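Local coordinates for protein Exo-beta-1,4-mannosidase (Rhizomucor miehei, PDB 4LYP) that probably hydrolyses beta-mannosidic linkages from the ends of mannan-derived sugars, as an extracellular family 5 glycoside hydrolase that can also transglycosylate, at residues 280-294 against 326-340. Residues are numbered along the deposited sequence; the frame is centred on the assembly and turned at random.
Sequences HDHKNIDYTTCHCWV and AAQLNKPIVMEEFGM
Neighbouring parallel strands 288-292 and 333-338 of the TIM barrel, joined through helix 308-329 in a beta-alpha-beta crossover, pair by backbone bonds such as C290 N to V334 O (3.1 Å). The register slips by one residue at E336, so T289 lies beside V334 but H291 beside E337. Where the first strand begins, P332 O accepts both T288 N and T288 OG1 (2.9 Å), which reach it from opposite faces of its carbonyl plane. K331, extended beyond CG, sends NZ into the turn before strand 288-292, donating to H280 O and I285 O (2.8 Å) nearly head-on.

At the C-terminal end lies the probable active-site cleft, where guanidine touches W293. The position of E337, at the end of strand 333-338, is consistent with the catalytic nucleophile of family 5 enzymes. CG of E337 sits over the centre of the H291 ring, 3.6 Å from the centroid, with the carboxylate stacked 15° from the ring plane; R97 forms a salt bridge to OE2. The H291 ring is held at both nitrogens: ND1 pairs with E238, and NE2 donates in the ring plane and almost straight (174°) to E336 OE2 at 2.6 Å, which accepts through its anti lone pair. The six-membered ring of W293 lies over the 338-339 peptide, CZ3 reaching 3.3 Å from G339 N.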
loop_
_atom_site.group_PDB
_atom_site.type_symbol
_atom_site.label_atom_id
_atom_site.label_comp_id
_atom_site.label_asym_id
_atom_site.label_seq_id
_atom_site.Cartn_x
_atom_site.Cartn_y
_atom_site.Cartn_z
ATOM N N HIS A 280 -0.796 16.920 -2.121
ATOM C CA HIS A 280 -1.665 16.618 -3.277
ATOM C C HIS A 280 -1.857 17.777 -4.255
ATOM O O HIS A 280 -2.273 17.502 -5.384
ATOM C CB HIS A 280 -3.031 16.164 -2.785
ATOM C CG HIS A 280 -2.974 14.892 -1.995
ATOM N ND1 HIS A 280 -3.395 14.779 -0.716
ATOM C CD2 HIS A 280 -2.637 13.611 -2.392
ATOM C CE1 HIS A 280 -3.231 13.492 -0.295
ATOM N NE2 HIS A 280 -2.813 12.781 -1.305
ATOM N N ASP A 281 -1.615 19.035 -3.841
ATOM C CA ASP A 281 -1.903 20.154 -4.737
ATOM C C ASP A 281 -0.700 20.402 -5.650
ATOM O O ASP A 281 0.036 21.382 -5.503
ATOM C CB ASP A 281 -2.278 21.397 -3.912
ATOM C CG ASP A 281 -2.761 22.552 -4.771
ATOM O OD1 ASP A 281 -3.063 22.341 -5.929
ATOM O OD2 ASP A 281 -2.835 23.653 -4.230
ATOM N N HIS A 282 -0.514 19.509 -6.598
ATOM C CA HIS A 282 0.577 19.542 -7.547
ATOM C C HIS A 282 0.075 19.061 -8.874
ATOM O O HIS A 282 -0.738 18.097 -8.899
ATOM C CB HIS A 282 1.771 18.656 -7.115
ATOM C CG HIS A 282 2.348 19.086 -5.780
ATOM N ND1 HIS A 282 3.154 20.152 -5.639
ATOM C CD2 HIS A 282 2.108 18.615 -4.527
ATOM C CE1 HIS A 282 3.416 20.359 -4.350
ATOM N NE2 HIS A 282 2.754 19.398 -3.641
ATOM N N LYS A 283 0.581 19.612 -9.971
ATOM C CA LYS A 283 0.106 19.219 -11.271
ATOM C C LYS A 283 0.283 17.692 -11.489
ATOM O O LYS A 283 -0.525 17.045 -12.208
ATOM C CB LYS A 283 0.907 19.981 -12.374
ATOM C CG LYS A 283 0.518 19.600 -13.816
ATOM C CD LYS A 283 1.152 20.539 -14.789
ATOM C CE LYS A 283 0.586 20.401 -16.219
ATOM N NZ LYS A 283 -0.876 20.131 -16.331
ATOM N N ASN A 284 1.401 17.137 -11.008
ATOM C CA ASN A 284 1.734 15.748 -11.327
ATOM C C ASN A 284 1.384 14.810 -10.186
ATOM O O ASN A 284 1.907 13.692 -10.140
ATOM C CB ASN A 284 3.178 15.617 -11.776
ATOM C CG ASN A 284 3.369 16.354 -13.054
ATOM O OD1 ASN A 284 2.600 16.149 -13.978
ATOM N ND2 ASN A 284 4.380 17.254 -13.118
ATOM N N ILE A 285 0.485 15.224 -9.290
ATOM C CA ILE A 285 -0.199 14.296 -8.394
ATOM C C ILE A 285 -1.614 14.184 -8.895
ATOM O O ILE A 285 -2.397 15.133 -8.781
ATOM C CB ILE A 285 -0.105 14.735 -6.913
ATOM C CG1 ILE A 285 1.345 14.750 -6.412
ATOM C CG2 ILE A 285 -1.020 13.839 -6.041
ATOM C CD1 ILE A 285 2.013 13.397 -6.256
ATOM N N ASP A 286 -1.983 13.045 -9.481
ATOM C CA ASP A 286 -3.253 12.951 -10.172
ATOM C C ASP A 286 -4.426 12.656 -9.304
ATOM O O ASP A 286 -5.565 12.983 -9.632
ATOM C CB ASP A 286 -3.135 11.846 -11.261
ATOM C CG ASP A 286 -2.199 12.251 -12.354
ATOM O OD1 ASP A 286 -2.511 13.228 -13.080
ATOM O OD2 ASP A 286 -1.141 11.592 -12.507
ATOM N N TYR A 287 -4.200 11.973 -8.165
ATOM C CA TYR A 287 -5.278 11.624 -7.287
ATOM C C TYR A 287 -4.791 11.628 -5.865
ATOM O O TYR A 287 -3.573 11.783 -5.657
ATOM C CB TYR A 287 -6.016 10.299 -7.640
ATOM C CG TYR A 287 -5.143 9.077 -7.434
ATOM C CD1 TYR A 287 -4.273 8.610 -8.417
ATOM C CD2 TYR A 287 -5.264 8.328 -6.246
ATOM C CE1 TYR A 287 -3.529 7.413 -8.258
ATOM C CE2 TYR A 287 -4.550 7.139 -6.048
ATOM C CZ TYR A 287 -3.693 6.713 -7.049
ATOM O OH TYR A 287 -2.960 5.538 -6.899
ATOM N N THR A 288 -5.718 11.504 -4.916
ATOM C CA THR A 288 -5.390 11.626 -3.474
ATOM C C THR A 288 -5.629 10.309 -2.762
ATOM O O THR A 288 -6.426 9.485 -3.242
ATOM C CB THR A 288 -6.131 12.797 -2.837
ATOM O OG1 THR A 288 -7.526 12.459 -2.669
ATOM C CG2 THR A 288 -6.045 14.062 -3.723
ATOM N N THR A 289 -4.990 10.128 -1.624
ATOM C CA THR A 289 -5.138 8.917 -0.839
ATOM C C THR A 289 -5.310 9.283 0.599
ATOM O O THR A 289 -4.936 10.353 1.044
ATOM C CB THR A 289 -3.999 7.932 -0.982
ATOM O OG1 THR A 289 -2.778 8.472 -0.446
ATOM C CG2 THR A 289 -3.781 7.493 -2.392
ATOM N N CYS A 290 -5.852 8.299 1.371
ATOM C CA CYS A 290 -5.812 8.330 2.812
ATOM C C CYS A 290 -5.599 6.931 3.331
ATOM O O CYS A 290 -5.900 5.926 2.633
ATOM C CB CYS A 290 -7.110 9.020 3.349
ATOM S SG CYS A 290 -8.645 8.200 2.944
ATOM N N HIS A 291 -5.016 6.860 4.537
ATOM C CA HIS A 291 -4.786 5.594 5.243
ATOM C C HIS A 291 -5.385 5.805 6.605
ATOM O O HIS A 291 -5.051 6.771 7.308
ATOM C CB HIS A 291 -3.301 5.346 5.470
ATOM C CG HIS A 291 -2.439 5.189 4.241
ATOM N ND1 HIS A 291 -1.124 4.850 4.306
ATOM C CD2 HIS A 291 -2.729 5.346 2.921
ATOM C CE1 HIS A 291 -0.613 4.807 3.072
ATOM N NE2 HIS A 291 -1.550 5.105 2.221
ATOM N N CYS A 292 -6.309 4.916 7.068
ATOM C CA CYS A 292 -6.987 5.111 8.335
ATOM C C CYS A 292 -6.621 3.980 9.301
ATOM O O CYS A 292 -6.918 2.781 8.998
ATOM C CB CYS A 292 -8.508 5.126 8.100
ATOM S SG CYS A 292 -9.390 5.428 9.689
ATOM N N TRP A 293 -5.978 4.330 10.422
ATOM C CA TRP A 293 -5.414 3.351 11.375
ATOM C C TRP A 293 -5.804 3.601 12.792
ATOM O O TRP A 293 -5.055 4.172 13.575
ATOM C CB TRP A 293 -3.900 3.280 11.188
ATOM C CG TRP A 293 -3.520 2.629 9.890
ATOM C CD1 TRP A 293 -2.919 3.148 8.791
ATOM C CD2 TRP A 293 -3.800 1.245 9.606
ATOM N NE1 TRP A 293 -2.822 2.170 7.778
ATOM C CE2 TRP A 293 -3.360 1.014 8.303
ATOM C CE3 TRP A 293 -4.389 0.194 10.344
ATOM C CZ2 TRP A 293 -3.434 -0.260 7.732
ATOM C CZ3 TRP A 293 -4.499 -1.044 9.781
ATOM C CH2 TRP A 293 -4.056 -1.254 8.462
ATOM N N VAL A 294 -7.025 3.151 13.163
ATOM C CA VAL A 294 -7.555 3.521 14.461
ATOM C C VAL A 294 -6.724 2.974 15.641
ATOM O O VAL A 294 -6.558 3.676 16.652
ATOM C CB VAL A 294 -9.052 3.201 14.595
ATOM C CG1 VAL A 294 -9.875 4.205 13.802
ATOM C CG2 VAL A 294 -9.387 1.728 14.296
ATOM N N ALA A 326 -10.510 16.199 -0.748
ATOM C CA ALA A 326 -10.243 15.833 -2.157
ATOM C C ALA A 326 -11.115 16.662 -3.116
ATOM O O ALA A 326 -10.657 17.090 -4.180
ATOM C CB ALA A 326 -10.480 14.351 -2.358
ATOM N N ALA A 327 -12.387 16.873 -2.731
ATOM C CA ALA A 327 -13.293 17.651 -3.562
ATOM C C ALA A 327 -12.781 19.083 -3.771
ATOM O O ALA A 327 -12.906 19.665 -4.837
ATOM C CB ALA A 327 -14.728 17.611 -3.035
ATOM N N GLN A 328 -12.160 19.639 -2.732
ATOM C CA GLN A 328 -11.613 21.004 -2.795
ATOM C C GLN A 328 -10.571 21.098 -3.893
ATOM O O GLN A 328 -10.424 22.157 -4.547
ATOM C CB GLN A 328 -11.068 21.408 -1.404
ATOM C CG GLN A 328 -12.192 21.712 -0.437
ATOM C CD GLN A 328 -11.902 22.404 0.903
ATOM O OE1 GLN A 328 -12.251 21.838 1.929
ATOM N NE2 GLN A 328 -11.466 23.680 0.892
ATOM N N LEU A 329 -9.775 20.034 -4.098
ATOM C CA LEU A 329 -8.769 19.986 -5.136
ATOM C C LEU A 329 -9.297 19.466 -6.466
ATOM O O LEU A 329 -8.585 19.395 -7.456
ATOM C CB LEU A 329 -7.565 19.125 -4.752
ATOM C CG LEU A 329 -6.772 19.620 -3.542
ATOM C CD1 LEU A 329 -5.555 18.690 -3.357
ATOM C CD2 LEU A 329 -6.278 21.071 -3.720
ATOM N N ASN A 330 -10.571 19.023 -6.450
ATOM C CA ASN A 330 -11.184 18.383 -7.602
ATOM C C ASN A 330 -10.347 17.201 -8.135
ATOM O O ASN A 330 -10.087 17.102 -9.337
ATOM C CB ASN A 330 -11.441 19.407 -8.748
ATOM C CG ASN A 330 -12.322 18.834 -9.846
ATOM O OD1 ASN A 330 -13.267 17.997 -9.612
ATOM N ND2 ASN A 330 -12.069 19.251 -11.027
ATOM N N LYS A 331 -9.977 16.314 -7.221
ATOM C CA LYS A 331 -9.242 15.102 -7.604
ATOM C C LYS A 331 -9.926 13.925 -6.918
ATOM O O LYS A 331 -10.492 14.054 -5.832
ATOM C CB LYS A 331 -7.782 15.192 -7.171
ATOM C CG LYS A 331 -7.005 16.255 -7.960
ATOM C CD LYS A 331 -5.562 16.349 -7.569
ATOM C CE LYS A 331 -4.851 17.310 -8.500
ATOM N NZ LYS A 331 -3.471 17.605 -8.152
ATOM N N PRO A 332 -9.786 12.722 -7.484
ATOM C CA PRO A 332 -10.348 11.517 -6.787
ATOM C C PRO A 332 -9.658 11.217 -5.507
ATOM O O PRO A 332 -8.515 11.639 -5.264
ATOM C CB PRO A 332 -10.107 10.398 -7.826
ATOM C CG PRO A 332 -9.957 11.082 -9.133
ATOM C CD PRO A 332 -9.262 12.379 -8.813
ATOM N N ILE A 333 -10.290 10.363 -4.697
ATOM C CA ILE A 333 -9.650 9.873 -3.450
ATOM C C ILE A 333 -9.896 8.401 -3.316
ATOM O O ILE A 333 -10.963 7.853 -3.648
ATOM C CB ILE A 333 -10.186 10.641 -2.214
ATOM C CG1 ILE A 333 -9.423 10.183 -0.977
ATOM C CG2 ILE A 333 -11.713 10.560 -2.069
ATOM C CD1 ILE A 333 -9.583 11.125 0.200
ATOM N N VAL A 334 -8.841 7.700 -2.862
ATOM C CA VAL A 334 -8.899 6.270 -2.547
ATOM C C VAL A 334 -8.416 6.111 -1.088
ATOM O O VAL A 334 -7.378 6.631 -0.701
ATOM C CB VAL A 334 -7.965 5.491 -3.475
ATOM C CG1 VAL A 334 -7.978 3.982 -3.127
ATOM C CG2 VAL A 334 -8.326 5.673 -4.952
ATOM N N MET A 335 -9.184 5.332 -0.278
ATOM C CA MET A 335 -8.680 4.947 1.060
ATOM C C MET A 335 -7.834 3.687 0.852
ATOM O O MET A 335 -8.328 2.523 0.914
ATOM C CB MET A 335 -9.796 4.699 2.068
ATOM C CG MET A 335 -9.214 4.298 3.399
ATOM S SD MET A 335 -10.372 4.434 4.808
ATOM C CE MET A 335 -11.589 3.246 4.373
ATOM N N GLU A 336 -6.561 3.913 0.534
ATOM C CA GLU A 336 -5.698 2.853 0.011
ATOM C C GLU A 336 -5.086 2.005 1.152
ATOM O O GLU A 336 -4.366 1.057 0.835
ATOM C CB GLU A 336 -4.603 3.396 -0.908
ATOM C CG GLU A 336 -3.538 4.115 -0.154
ATOM C CD GLU A 336 -2.366 4.580 -0.992
ATOM O OE1 GLU A 336 -2.386 4.330 -2.225
ATOM O OE2 GLU A 336 -1.435 5.176 -0.403
ATOM N N GLU A 337 -5.348 2.357 2.404
ATOM C CA GLU A 337 -5.062 1.454 3.542
ATOM C C GLU A 337 -6.124 1.681 4.573
ATOM O O GLU A 337 -6.454 2.840 4.914
ATOM C CB GLU A 337 -3.743 1.750 4.259
ATOM C CG GLU A 337 -2.494 1.557 3.396
ATOM C CD GLU A 337 -1.226 1.565 4.242
ATOM O OE1 GLU A 337 -1.292 1.593 5.483
ATOM O OE2 GLU A 337 -0.106 1.546 3.640
ATOM N N PHE A 338 -6.542 0.594 5.224
ATOM C CA PHE A 338 -7.242 0.626 6.519
ATOM C C PHE A 338 -7.260 -0.778 7.039
ATOM O O PHE A 338 -7.172 -1.743 6.252
ATOM C CB PHE A 338 -8.681 1.203 6.417
ATOM C CG PHE A 338 -9.652 0.286 5.750
ATOM C CD1 PHE A 338 -9.704 0.103 4.356
ATOM C CD2 PHE A 338 -10.505 -0.494 6.545
ATOM C CE1 PHE A 338 -10.568 -0.818 3.771
ATOM C CE2 PHE A 338 -11.384 -1.412 5.930
ATOM C CZ PHE A 338 -11.420 -1.556 4.561
ATOM N N GLY A 339 -7.476 -0.930 8.348
ATOM C CA GLY A 339 -7.547 -2.306 8.868
ATOM C C GLY A 339 -7.842 -2.264 10.355
ATOM O O GLY A 339 -7.925 -1.235 11.008
ATOM N N MET A 340 -8.056 -3.484 10.898
ATOM C CA MET A 340 -8.389 -3.668 12.321
ATOM C C MET A 340 -7.916 -5.068 12.725
ATOM O O MET A 340 -7.921 -5.996 11.919
ATOM C CB MET A 340 -9.884 -3.453 12.547
ATOM C CG MET A 340 -10.320 -3.662 13.962
ATOM S SD MET A 340 -12.012 -3.103 14.313
ATOM C CE MET A 340 -11.755 -1.318 14.429
HETATM O O HOH W 1 -4.202 20.241 -7.229
HETATM O O HOH W 2 -3.854 4.318 -4.617
HETATM O O HOH W 3 -8.358 1.561 10.909
#